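Local coordinates for TraI domain-containing protein (Salmonella typhi, PDB 2IPQ) that is of unknown function but carries a C-terminal domain, described here, of the putative conjugal transfer nickase/helicase TraI family, grouped with helix-turn-helix folds, at residues A31-H34 and F39-I42; V33-G38 and I113-I118; A75-R80 and R88-C93; F49-S54 and E70-A75. One frame throughout, in Å; residues are numbered along the deposited sequence.

Contact 1: residues A31-H34 and F39-I42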
loop_
_atom_site.group_PDB
_atom_site.type_symbol
_atom_site.label_atom_id
_atom_site.label_comp_id
_atom_site.label_asym_id
_atom_site.label_seq_id
_atom_site.Cartn_x
_atom_site.Cartn_y
_atom_site.Cartn_z
ATOM N N ALA A 31 -1.461 -10.097 3.036
ATOM C CA ALA A 31 -0.760 -8.820 3.183
ATOM C C ALA A 31 -1.635 -7.668 2.669
ATOM O O ALA A 31 -2.502 -7.866 1.815
ATOM C CB ALA A 31 0.562 -8.875 2.427
ATOM N N CYS A 32 -1.400 -6.467 3.184
ATOM C CA CYS A 32 -2.057 -5.277 2.658
ATOM C C CYS A 32 -1.237 -4.594 1.565
ATOM O O CYS A 32 -1.748 -3.726 0.843
ATOM C CB CYS A 32 -2.376 -4.283 3.780
ATOM S SG CYS A 32 -3.673 -4.884 4.861
ATOM N N VAL A 33 0.031 -4.987 1.460
ATOM C CA VAL A 33 0.948 -4.392 0.514
ATOM C C VAL A 33 1.331 -5.431 -0.523
ATOM O O VAL A 33 1.684 -6.577 -0.180
ATOM C CB VAL A 33 2.218 -3.796 1.208
ATOM C CG1 VAL A 33 3.090 -3.022 0.171
ATOM C CG2 VAL A 33 1.814 -2.816 2.364
ATOM N N HIS A 34 1.241 -5.029 -1.794
ATOM C CA HIS A 34 1.571 -5.896 -2.913
ATOM C C HIS A 34 2.323 -5.146 -3.995
ATOM O O HIS A 34 1.907 -4.069 -4.437
ATOM C CB HIS A 34 0.293 -6.489 -3.476
ATOM C CG HIS A 34 -0.309 -7.520 -2.581
ATOM N ND1 HIS A 34 -0.038 -8.874 -2.713
ATOM C CD2 HIS A 34 -1.152 -7.400 -1.523
ATOM C CE1 HIS A 34 -0.690 -9.539 -1.774
ATOM N NE2 HIS A 34 -1.371 -8.669 -1.042
ATOM N N PHE A 39 4.853 -0.696 -9.378
ATOM C CA PHE A 39 4.118 0.017 -8.342
ATOM C C PHE A 39 3.997 -0.797 -7.068
ATOM O O PHE A 39 4.049 -2.046 -7.090
ATOM C CB PHE A 39 2.721 0.401 -8.851
ATOM C CG PHE A 39 2.745 1.499 -9.873
ATOM C CD1 PHE A 39 2.936 2.814 -9.484
ATOM C CD2 PHE A 39 2.594 1.216 -11.224
ATOM C CE1 PHE A 39 2.972 3.843 -10.427
ATOM C CE2 PHE A 39 2.627 2.221 -12.170
ATOM C CZ PHE A 39 2.815 3.535 -11.774
ATOM N N VAL A 40 3.840 -0.090 -5.955
ATOM C CA VAL A 40 3.434 -0.724 -4.721
ATOM C C VAL A 40 1.957 -0.438 -4.506
ATOM O O VAL A 40 1.564 0.695 -4.425
ATOM C CB VAL A 40 4.259 -0.209 -3.543
ATOM C CG1 VAL A 40 3.781 -0.878 -2.204
ATOM C CG2 VAL A 40 5.777 -0.490 -3.799
ATOM N N PHE A 41 1.138 -1.476 -4.417
ATOM C CA PHE A 41 -0.263 -1.292 -4.092
ATOM C C PHE A 41 -0.468 -1.389 -2.586
ATOM O O PHE A 41 -0.098 -2.371 -1.958
ATOM C CB PHE A 41 -1.107 -2.362 -4.798
ATOM C CG PHE A 41 -2.559 -2.355 -4.415
ATOM C CD1 PHE A 41 -3.454 -1.506 -5.055
ATOM C CD2 PHE A 41 -3.044 -3.224 -3.433
ATOM C CE1 PHE A 41 -4.811 -1.497 -4.711
ATOM C CE2 PHE A 41 -4.408 -3.221 -3.082
ATOM C CZ PHE A 41 -5.284 -2.362 -3.724
ATOM N N ILE A 42 -1.082 -0.370 -1.994
ATOM C CA ILE A 42 -1.408 -0.466 -0.581
ATOM C C ILE A 42 -2.927 -0.391 -0.403
ATOM O O ILE A 42 -3.616 0.578 -0.812
ATOM C CB ILE A 42 -0.651 0.597 0.260
ATOM C CG1 ILE A 42 -1.209 1.976 -0.041
ATOM C CG2 ILE A 42 0.888 0.586 -0.053
ATOM C CD1 ILE A 42 -0.450 3.148 0.643
#
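Val-33 and Val-40 meet methyl to methyl across the antiparallel beta hairpin of strands 33-36 and 39-43. They lie on a diagonal, because in the register Val-33 faces Ile-42, and their branches pass each other at a slant. Each valine has CG1 anti to its own backbone nitrogen (chi1 -173° for Val-33), a setting that aims the two CG1 methyls at each other; Val-33 CG1 and Val-40 CG1 are only 3.3 Å apart, tighter than a usual van der Waals contact. Ile-42 shares this face, its CG2 reaching Val-33 CG1 at 4.2 Å.

His-34 and Phe-41 occupy the other face, toward Leu-131, as a hydrogen-bonded pair. Their backbones exchange two nearly straight bonds, His-34 N to Phe-41 O at 3.0 Å and Phe-41 N to His-34 O at 2.7 Å. At the next pair, Val-33 and Ile-42, there are weak CA-H...O contacts instead, Val-33 CA lying 3.4 Å from Phe-41 O.

The imidazole turns back toward the loop that precedes its strand, and two bonds fix its rotation: ND1 pairs with Ser-128 OG, while NE2 gives a bent bond (135° at the hydrogen) to Ala-31 O, 3.2 Å away, approaching from well above the plane of that carbonyl.

Contact 2: residues V33-G38 and I113-I118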
loop_
_atom_site.group_PDB
_atom_site.type_symbol
_atom_site.label_atom_id
_atom_site.label_comp_id
_atom_site.label_asym_id
_atom_site.label_seq_id
_atom_site.Cartn_x
_atom_site.Cartn_y
_atom_site.Cartn_z
ATOM N N VAL A 33 0.031 -4.987 1.460
ATOM C CA VAL A 33 0.948 -4.392 0.514
ATOM C C VAL A 33 1.331 -5.431 -0.523
ATOM O O VAL A 33 1.684 -6.577 -0.180
ATOM C CB VAL A 33 2.218 -3.796 1.208
ATOM C CG1 VAL A 33 3.090 -3.022 0.171
ATOM C CG2 VAL A 33 1.814 -2.816 2.364
ATOM N N HIS A 34 1.241 -5.029 -1.794
ATOM C CA HIS A 34 1.571 -5.896 -2.913
ATOM C C HIS A 34 2.323 -5.146 -3.995
ATOM O O HIS A 34 1.907 -4.069 -4.437
ATOM C CB HIS A 34 0.293 -6.489 -3.476
ATOM C CG HIS A 34 -0.309 -7.520 -2.581
ATOM N ND1 HIS A 34 -0.038 -8.874 -2.713
ATOM C CD2 HIS A 34 -1.152 -7.400 -1.523
ATOM C CE1 HIS A 34 -0.690 -9.539 -1.774
ATOM N NE2 HIS A 34 -1.371 -8.669 -1.042
ATOM N N LEU A 35 3.440 -5.702 -4.430
ATOM C CA LEU A 35 4.187 -5.141 -5.562
ATOM C C LEU A 35 3.577 -5.574 -6.886
ATOM O O LEU A 35 3.208 -6.751 -7.047
ATOM C CB LEU A 35 5.635 -5.610 -5.502
ATOM C CG LEU A 35 6.492 -4.718 -4.599
ATOM C CD1 LEU A 35 6.260 -5.058 -3.143
ATOM C CD2 LEU A 35 7.971 -4.772 -4.974
ATOM N N THR A 36 3.478 -4.641 -7.834
ATOM C CA THR A 36 2.897 -4.947 -9.141
ATOM C C THR A 36 3.327 -4.012 -10.252
ATOM O O THR A 36 3.038 -2.836 -10.210
ATOM C CB THR A 36 1.362 -4.900 -9.112
ATOM O OG1 THR A 36 0.881 -5.571 -7.933
ATOM C CG2 THR A 36 0.788 -5.593 -10.352
ATOM N N CYS A 37 4.036 -4.555 -11.234
ATOM C CA CYS A 37 4.329 -3.868 -12.501
ATOM C C CYS A 37 4.804 -2.425 -12.355
ATOM O O CYS A 37 4.348 -1.557 -13.101
ATOM C CB CYS A 37 3.113 -3.917 -13.425
ATOM S SG CYS A 37 2.666 -5.578 -13.955
ATOM N N GLY A 38 5.706 -2.178 -11.400
ATOM C CA GLY A 38 6.349 -0.883 -11.264
ATOM C C GLY A 38 5.814 -0.111 -10.083
ATOM O O GLY A 38 6.265 0.996 -9.812
ATOM N N ILE A 113 1.783 3.333 -5.475
ATOM C CA ILE A 113 2.927 4.201 -5.230
ATOM C C ILE A 113 4.117 3.704 -6.037
ATOM O O ILE A 113 4.469 2.525 -5.953
ATOM C CB ILE A 113 3.287 4.133 -3.741
ATOM C CG1 ILE A 113 2.117 4.666 -2.910
ATOM C CG2 ILE A 113 4.630 4.850 -3.457
ATOM C CD1 ILE A 113 2.093 4.116 -1.510
ATOM N N LYS A 114 4.735 4.596 -6.800
ATOM C CA LYS A 114 5.889 4.263 -7.626
ATOM C C LYS A 114 6.929 3.577 -6.782
ATOM O O LYS A 114 7.242 4.078 -5.700
ATOM C CB LYS A 114 6.522 5.526 -8.185
ATOM C CG LYS A 114 5.876 6.074 -9.408
ATOM C CD LYS A 114 6.699 7.251 -9.983
ATOM C CE LYS A 114 8.089 6.799 -10.425
ATOM N NZ LYS A 114 8.777 7.784 -11.312
HETATM N N MSE A 115 7.463 2.458 -7.279
HETATM C CA MSE A 115 8.446 1.649 -6.546
HETATM C C MSE A 115 9.598 2.460 -5.972
HETATM O O MSE A 115 10.036 2.213 -4.852
HETATM C CB MSE A 115 9.068 0.586 -7.456
HETATM C CG MSE A 115 8.076 -0.279 -8.166
HETATM SE SE MSE A 115 8.144 -2.122 -7.599
HETATM C CE MSE A 115 8.983 -2.913 -9.180
ATOM N N SER A 116 10.095 3.416 -6.754
ATOM C CA SER A 116 11.273 4.166 -6.389
ATOM C C SER A 116 11.009 5.241 -5.325
ATOM O O SER A 116 11.944 5.891 -4.865
ATOM C CB SER A 116 11.863 4.816 -7.637
ATOM O OG SER A 116 10.937 5.745 -8.181
ATOM N N GLU A 117 9.753 5.448 -4.932
ATOM C CA GLU A 117 9.488 6.293 -3.770
ATOM C C GLU A 117 9.733 5.492 -2.477
ATOM O O GLU A 117 9.954 6.071 -1.417
ATOM C CB GLU A 117 8.065 6.886 -3.797
ATOM C CG GLU A 117 7.708 7.737 -5.044
ATOM C CD GLU A 117 7.852 9.266 -4.861
ATOM O OE1 GLU A 117 8.631 9.737 -3.992
ATOM O OE2 GLU A 117 7.175 10.011 -5.609
ATOM N N ILE A 118 9.684 4.162 -2.581
ATOM C CA ILE A 118 9.927 3.269 -1.443
ATOM C C ILE A 118 11.297 2.632 -1.541
ATOM O O ILE A 118 12.132 2.794 -0.656
ATOM C CB ILE A 118 8.941 2.075 -1.385
ATOM C CG1 ILE A 118 7.477 2.511 -1.555
ATOM C CG2 ILE A 118 9.232 1.213 -0.143
ATOM C CD1 ILE A 118 6.919 3.295 -0.425
#
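Met-115, a selenomethionine in this model, reaches from just beyond strand 105-114 over the hairpin to touch Leu-35 and Gly-38. The selenium comes to rest against Leu-35, with SE 3.7 Å from CD2 of that leucine, and the two side chains cross at about a right angle. Beyond it the methyl settles on the glycine backbone, Met-115 CE lying 3.9 Å from Gly-38 CA. As modelled, CG stands beside the backbone nitrogen, anti to the carbonyl carbon (chi1 -53°), and the chain bends at chi2 (-114°) and again at chi3 (-107°), neither of them a staggered setting. These torsions are doubtful, because the model is too tight between CG and the Gly-38 carbonyl.

In Leu-35, CG likewise lies beside the backbone nitrogen, opposite the carbonyl carbon, and CD2 is the methyl that meets the selenium. Val-26 and Tyr-119 also touch this leucine, and Phe-124 lies against Met-115.

The one polar link is Met-115 N to Gly-38 O, 3.2 Å, its length made less certain by that crowding. It lies just beyond the backbone pairing of Val-40 with Ile-113. Met-115 O accepts from Ile-118 N at 3.0 Å, within the short, weakly bonded helix 115-118.

Cys-37 and Gly-38 both have positive phi, as in the type I' turn of a two-residue beta hairpin, here covered by the strand-to-helix corner that follows a central strand of the antiparallel sheet.

Contact 3: residues A75-R80 and R88-C93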
loop_
_atom_site.group_PDB
_atom_site.type_symbol
_atom_site.label_atom_id
_atom_site.label_comp_id
_atom_site.label_asym_id
_atom_site.label_seq_id
_atom_site.Cartn_x
_atom_site.Cartn_y
_atom_site.Cartn_z
ATOM N N ALA A 75 -3.864 12.943 6.112
ATOM C CA ALA A 75 -2.511 13.452 6.278
ATOM C C ALA A 75 -1.628 12.801 5.206
ATOM O O ALA A 75 -0.809 13.456 4.563
ATOM C CB ALA A 75 -1.990 13.190 7.675
ATOM N N PHE A 76 -1.800 11.515 4.996
ATOM C CA PHE A 76 -1.017 10.841 3.956
ATOM C C PHE A 76 -1.230 11.463 2.571
ATOM O O PHE A 76 -0.269 11.712 1.862
ATOM C CB PHE A 76 -1.360 9.367 3.878
ATOM C CG PHE A 76 -0.736 8.674 2.695
ATOM C CD1 PHE A 76 0.653 8.618 2.561
ATOM C CD2 PHE A 76 -1.536 8.090 1.714
ATOM C CE1 PHE A 76 1.238 7.980 1.470
ATOM C CE2 PHE A 76 -0.960 7.452 0.599
ATOM C CZ PHE A 76 0.427 7.396 0.491
ATOM N N GLU A 77 -2.480 11.689 2.178
ATOM C CA GLU A 77 -2.744 12.170 0.815
ATOM C C GLU A 77 -2.160 13.538 0.536
ATOM O O GLU A 77 -1.814 13.853 -0.609
ATOM C CB GLU A 77 -4.233 12.191 0.508
ATOM C CG GLU A 77 -4.824 10.813 0.171
ATOM C CD GLU A 77 -6.239 10.938 -0.376
ATOM O OE1 GLU A 77 -6.747 12.089 -0.428
ATOM O OE2 GLU A 77 -6.838 9.910 -0.752
ATOM N N LYS A 78 -2.051 14.352 1.583
ATOM C CA LYS A 78 -1.531 15.713 1.453
ATOM C C LYS A 78 -0.066 15.708 1.022
ATOM O O LYS A 78 0.463 16.718 0.593
ATOM C CB LYS A 78 -1.720 16.489 2.762
ATOM C CG LYS A 78 -3.154 17.011 2.930
ATOM C CD LYS A 78 -3.494 17.451 4.359
ATOM C CE LYS A 78 -4.604 18.530 4.360
ATOM N NZ LYS A 78 -5.978 17.950 4.126
HETATM N N MSE A 79 0.589 14.556 1.125
HETATM C CA MSE A 79 2.001 14.488 0.813
HETATM C C MSE A 79 2.267 14.133 -0.631
HETATM O O MSE A 79 3.380 14.340 -1.135
HETATM C CB MSE A 79 2.678 13.481 1.706
HETATM C CG MSE A 79 2.600 13.838 3.167
HETATM SE SE MSE A 79 3.244 12.270 4.079
HETATM C CE MSE A 79 5.190 12.789 4.046
ATOM N N ARG A 80 1.250 13.601 -1.300
ATOM C CA ARG A 80 1.333 13.425 -2.739
ATOM C C ARG A 80 2.450 12.444 -3.111
ATOM O O ARG A 80 3.243 12.715 -3.991
ATOM C CB ARG A 80 1.604 14.783 -3.397
ATOM C CG ARG A 80 0.683 15.855 -2.870
ATOM C CD ARG A 80 0.564 17.035 -3.863
ATOM N NE ARG A 80 -0.321 18.079 -3.259
ATOM C CZ ARG A 80 -1.497 18.392 -3.818
ATOM N NH1 ARG A 80 -2.241 19.362 -3.221
ATOM N NH2 ARG A 80 -1.925 17.743 -4.992
ATOM N N ARG A 88 -7.596 10.005 -11.070
ATOM C CA ARG A 88 -7.906 8.780 -10.343
ATOM C C ARG A 88 -6.832 8.449 -9.316
ATOM O O ARG A 88 -5.658 8.345 -9.665
ATOM C CB ARG A 88 -8.085 7.621 -11.319
ATOM C CG ARG A 88 -7.733 6.259 -10.766
ATOM C CD ARG A 88 -7.957 5.225 -11.840
ATOM N NE ARG A 88 -8.740 4.133 -11.303
ATOM C CZ ARG A 88 -9.605 3.418 -12.006
ATOM N NH1 ARG A 88 -9.796 3.691 -13.292
ATOM N NH2 ARG A 88 -10.276 2.432 -11.416
ATOM N N ARG A 89 -7.237 8.284 -8.057
ATOM C CA ARG A 89 -6.271 8.051 -6.967
ATOM C C ARG A 89 -6.389 6.668 -6.385
ATOM O O ARG A 89 -5.474 6.209 -5.700
ATOM C CB ARG A 89 -6.390 9.112 -5.858
ATOM C CG ARG A 89 -7.764 9.214 -5.240
ATOM C CD ARG A 89 -7.921 10.494 -4.440
ATOM N NE ARG A 89 -8.514 10.259 -3.123
ATOM C CZ ARG A 89 -9.787 10.509 -2.825
ATOM N NH1 ARG A 89 -10.607 10.997 -3.752
ATOM N NH2 ARG A 89 -10.244 10.267 -1.602
ATOM N N PHE A 90 -7.514 6.003 -6.676
ATOM C CA PHE A 90 -7.784 4.635 -6.207
ATOM C C PHE A 90 -7.859 3.629 -7.344
ATOM O O PHE A 90 -8.540 3.859 -8.330
ATOM C CB PHE A 90 -9.092 4.584 -5.391
ATOM C CG PHE A 90 -9.030 5.349 -4.111
ATOM C CD1 PHE A 90 -8.214 4.925 -3.084
ATOM C CD2 PHE A 90 -9.778 6.517 -3.932
ATOM C CE1 PHE A 90 -8.135 5.641 -1.888
ATOM C CE2 PHE A 90 -9.705 7.238 -2.735
ATOM C CZ PHE A 90 -8.877 6.788 -1.708
ATOM N N TRP A 91 -7.180 2.495 -7.197
ATOM C CA TRP A 91 -7.356 1.384 -8.116
ATOM C C TRP A 91 -8.025 0.186 -7.417
ATOM O O TRP A 91 -7.798 -0.080 -6.213
ATOM C CB TRP A 91 -5.998 0.958 -8.695
ATOM C CG TRP A 91 -5.514 1.807 -9.841
ATOM C CD1 TRP A 91 -5.566 1.494 -11.176
ATOM C CD2 TRP A 91 -4.898 3.107 -9.756
ATOM N NE1 TRP A 91 -5.035 2.525 -11.925
ATOM C CE2 TRP A 91 -4.617 3.525 -11.081
ATOM C CE3 TRP A 91 -4.567 3.961 -8.693
ATOM C CZ2 TRP A 91 -4.016 4.760 -11.370
ATOM C CZ3 TRP A 91 -3.979 5.187 -8.982
ATOM C CH2 TRP A 91 -3.702 5.572 -10.311
ATOM N N GLN A 92 -8.855 -0.539 -8.162
ATOM C CA GLN A 92 -9.340 -1.821 -7.683
ATOM C C GLN A 92 -8.440 -2.958 -8.073
ATOM O O GLN A 92 -7.808 -2.941 -9.134
ATOM C CB GLN A 92 -10.725 -2.111 -8.223
ATOM C CG GLN A 92 -11.777 -1.284 -7.568
ATOM C CD GLN A 92 -12.840 -0.916 -8.545
ATOM O OE1 GLN A 92 -13.601 -1.781 -9.001
ATOM N NE2 GLN A 92 -12.899 0.372 -8.896
ATOM N N CYS A 93 -8.402 -3.960 -7.208
ATOM C CA CYS A 93 -7.574 -5.129 -7.434
ATOM C C CYS A 93 -8.376 -6.314 -6.967
ATOM O O CYS A 93 -9.250 -6.169 -6.103
ATOM C CB CYS A 93 -6.308 -5.038 -6.592
ATOM S SG CYS A 93 -5.252 -3.635 -7.064
#
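Glu-77 reaches out from helix 68-77 and is met by Arg-89 and Phe-90, neighbours in the segment that joins strand 91-96. Just ahead of them Arg-88 folds back on its own segment: its NE bonds to Phe-90 O at 3.0 Å, almost straight, closing a loop from side chain to backbone, and its CD rides over one face of the Trp-91 ring, toward the rim.

Arg-89 makes the salt bridge. Its CG sits between the backbone nitrogen and the carbonyl carbon (chi1 57°), and a further bend at chi3 turns NE toward the helix. The bridge runs through that nitrogen, Arg-89 NE to Glu-77 OE2 at 2.9 Å, with the oxygen at the guanidinium edge and met on its syn side, but 33° out of the carboxylate plane. The two flat groups stand almost perpendicular, 87° apart, so this is a single-point grip and not a paired, coplanar one; Arg-89 NH2 stays 3.5 Å from the same oxygen. Helix 68-77 is thereby joined to the segment of strand 91-96, in the five-stranded antiparallel sheet, and a type I turn runs from Glu-77 to Arg-80. OE2 is shared with the hydroxyl of Tyr-111, and both partners would tend to favour a charged carboxylate. His-82 touches Glu-77 and Arg-89 alike.

Phe-90 follows with its ring end swung toward the helix. CE2 lies over one face of the Arg-89 guanidinium, offset to its rim, while Phe-90 CZ comes to 3.8 Å from Glu-77 OE2.

Contact 4: residues F49-S54 and E70-A75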
loop_
_atom_site.group_PDB
_atom_site.type_symbol
_atom_site.label_atom_id
_atom_site.label_comp_id
_atom_site.label_asym_id
_atom_site.label_seq_id
_atom_site.Cartn_x
_atom_site.Cartn_y
_atom_site.Cartn_z
ATOM N N PHE A 49 -5.120 0.768 9.145
ATOM C CA PHE A 49 -5.400 -0.015 10.345
ATOM C C PHE A 49 -4.133 -0.694 10.866
ATOM O O PHE A 49 -3.932 -0.803 12.072
ATOM C CB PHE A 49 -6.456 -1.075 10.045
ATOM C CG PHE A 49 -7.843 -0.537 9.960
ATOM C CD1 PHE A 49 -8.214 0.576 10.693
ATOM C CD2 PHE A 49 -8.788 -1.152 9.153
ATOM C CE1 PHE A 49 -9.502 1.081 10.624
ATOM C CE2 PHE A 49 -10.094 -0.652 9.078
ATOM C CZ PHE A 49 -10.441 0.469 9.814
ATOM N N LEU A 50 -3.288 -1.158 9.945
ATOM C CA LEU A 50 -2.021 -1.770 10.323
ATOM C C LEU A 50 -1.041 -0.767 10.959
ATOM O O LEU A 50 -0.394 -1.097 11.934
ATOM C CB LEU A 50 -1.394 -2.467 9.110
ATOM C CG LEU A 50 -0.088 -3.230 9.345
ATOM C CD1 LEU A 50 -0.189 -4.363 10.426
ATOM C CD2 LEU A 50 0.515 -3.758 8.012
ATOM N N PHE A 51 -0.943 0.441 10.400
ATOM C CA PHE A 51 -0.236 1.577 11.029
ATOM C C PHE A 51 -0.744 1.800 12.434
ATOM O O PHE A 51 0.021 1.784 13.395
ATOM C CB PHE A 51 -0.449 2.878 10.219
ATOM C CG PHE A 51 0.088 4.128 10.901
ATOM C CD1 PHE A 51 1.452 4.421 10.889
ATOM C CD2 PHE A 51 -0.771 5.002 11.566
ATOM C CE1 PHE A 51 1.946 5.565 11.514
ATOM C CE2 PHE A 51 -0.284 6.163 12.208
ATOM C CZ PHE A 51 1.075 6.440 12.174
ATOM N N LEU A 52 -2.051 2.011 12.534
ATOM C CA LEU A 52 -2.710 2.303 13.777
ATOM C C LEU A 52 -2.378 1.255 14.840
ATOM O O LEU A 52 -2.285 1.551 16.019
ATOM C CB LEU A 52 -4.223 2.381 13.541
ATOM C CG LEU A 52 -4.906 3.756 13.448
ATOM C CD1 LEU A 52 -3.931 4.942 13.449
ATOM C CD2 LEU A 52 -5.921 3.852 12.310
ATOM N N LYS A 53 -2.199 0.020 14.406
ATOM C CA LYS A 53 -2.027 -1.097 15.318
ATOM C C LYS A 53 -0.650 -1.021 15.977
ATOM O O LYS A 53 -0.463 -1.518 17.085
ATOM C CB LYS A 53 -2.237 -2.425 14.567
ATOM C CG LYS A 53 -1.760 -3.683 15.287
ATOM C CD LYS A 53 -2.488 -4.939 14.774
ATOM C CE LYS A 53 -2.326 -5.127 13.259
ATOM N NZ LYS A 53 -1.419 -6.267 12.878
ATOM N N SER A 54 0.312 -0.391 15.299
ATOM C CA SER A 54 1.645 -0.225 15.886
ATOM C C SER A 54 1.848 1.130 16.536
ATOM O O SER A 54 2.795 1.307 17.283
ATOM C CB SER A 54 2.751 -0.486 14.865
ATOM O OG SER A 54 2.782 0.516 13.871
ATOM N N GLU A 70 -9.396 8.197 9.240
ATOM C CA GLU A 70 -9.663 9.369 8.428
ATOM C C GLU A 70 -8.507 10.391 8.509
ATOM O O GLU A 70 -8.078 10.909 7.481
ATOM C CB GLU A 70 -11.004 10.005 8.850
ATOM C CG GLU A 70 -11.879 10.572 7.699
ATOM C CD GLU A 70 -13.092 11.419 8.194
ATOM O OE1 GLU A 70 -14.259 11.061 7.885
ATOM O OE2 GLU A 70 -12.883 12.443 8.887
ATOM N N GLN A 71 -8.020 10.669 9.732
ATOM C CA GLN A 71 -6.885 11.593 9.990
ATOM C C GLN A 71 -5.610 11.195 9.244
ATOM O O GLN A 71 -5.077 11.959 8.451
ATOM C CB GLN A 71 -6.557 11.636 11.477
ATOM C CG GLN A 71 -6.765 12.985 12.141
ATOM C CD GLN A 71 -8.087 13.055 12.888
ATOM O OE1 GLN A 71 -8.221 13.781 13.875
ATOM N NE2 GLN A 71 -9.080 12.293 12.415
ATOM N N VAL A 72 -5.129 9.989 9.508
ATOM C CA VAL A 72 -3.929 9.481 8.854
ATOM C C VAL A 72 -4.030 9.484 7.327
ATOM O O VAL A 72 -3.109 9.934 6.659
ATOM C CB VAL A 72 -3.582 8.047 9.317
ATOM C CG1 VAL A 72 -2.207 7.667 8.808
ATOM C CG2 VAL A 72 -3.604 7.978 10.820
ATOM N N GLN A 73 -5.139 8.980 6.789
ATOM C CA GLN A 73 -5.371 9.014 5.346
ATOM C C GLN A 73 -5.340 10.419 4.734
ATOM O O GLN A 73 -4.648 10.654 3.736
ATOM C CB GLN A 73 -6.679 8.322 4.991
ATOM C CG GLN A 73 -7.090 8.492 3.534
ATOM C CD GLN A 73 -8.089 7.433 3.115
ATOM O OE1 GLN A 73 -8.797 6.886 3.958
ATOM N NE2 GLN A 73 -8.144 7.129 1.822
ATOM N N ALA A 74 -6.082 11.354 5.330
ATOM C CA ALA A 74 -5.991 12.738 4.929
ATOM C C ALA A 74 -4.543 13.262 5.016
ATOM O O ALA A 74 -4.049 13.965 4.107
ATOM C CB ALA A 74 -6.948 13.626 5.772
ATOM N N ALA A 75 -3.864 12.943 6.112
ATOM C CA ALA A 75 -2.511 13.452 6.278
ATOM C C ALA A 75 -1.628 12.801 5.206
ATOM O O ALA A 75 -0.809 13.456 4.563
ATOM C CB ALA A 75 -1.990 13.190 7.675
#
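Phe-51 O is gripped twice from Ser-54, by its backbone N at 2.9 Å and by its hydroxyl OG at 3.1 Å, in helix 46-54, whose Phe-51 ring packs on Val-72 of helix 68-77. The ring is sent across by its first torsion, with CG anti to the backbone nitrogen (chi1 172°), and the valine methyls approach it obliquely along one side. Both branches take part: Val-72 CG2 lies 4.0 Å from Phe-51 CE2, and Val-72 CG1 lies 4.1 Å from Phe-51 CD2.

Helices 46-54 and 68-77 meet crosswise here, in the helical part of this mixed alpha/beta TraI C-terminal domain, which is assigned to the helix-turn-helix clan. The contact is apolar, with no hydrogen bond between the segments; Leu-52 CA and Val-72 CA remain 8.8 Å apart. Helix 4-20 packs on both: Trp-14 meets the Phe-51 ring edge-to-face and Phe-11 touches Val-72. His-55 stacks on the same phenylalanine.

Leu-52 reaches the CG2 methyl beside the ring, its side chain running antiparallel to the valine's. Its first two torsions are not staggered (chi1 -102°), leaving the exact setting of the branch less sure, but as modelled Leu-52 CD1 touches Val-72 CG2 at 4.0 Å.

How the contacts relate
Contacts 1 and 2 share strand 33-36, with centres 7 Å apart: the hairpin pairing of contact 1 runs on to the turn that Met-115 covers, and Val-40 N, 2.7 Å from Ile-113 O, links the hairpin to strand 105-114. Contact 3 reaches the same sheet as contact 1, with centres about 12 Å apart, and Cys-93 SG packs 3.2 Å from Phe-41 CE1. Helix 68-77 serves both contacts 3 and 4, whose centres are 13 Å apart, and Phe-90 CZ lies 3.6 Å from Gln-73 NE2. Contact 2, at the hairpin turn, and contact 4, between two helices, fall on opposite sides of the chain's centre, about 19 Å between centres. No active site or ligand is assigned to this domain.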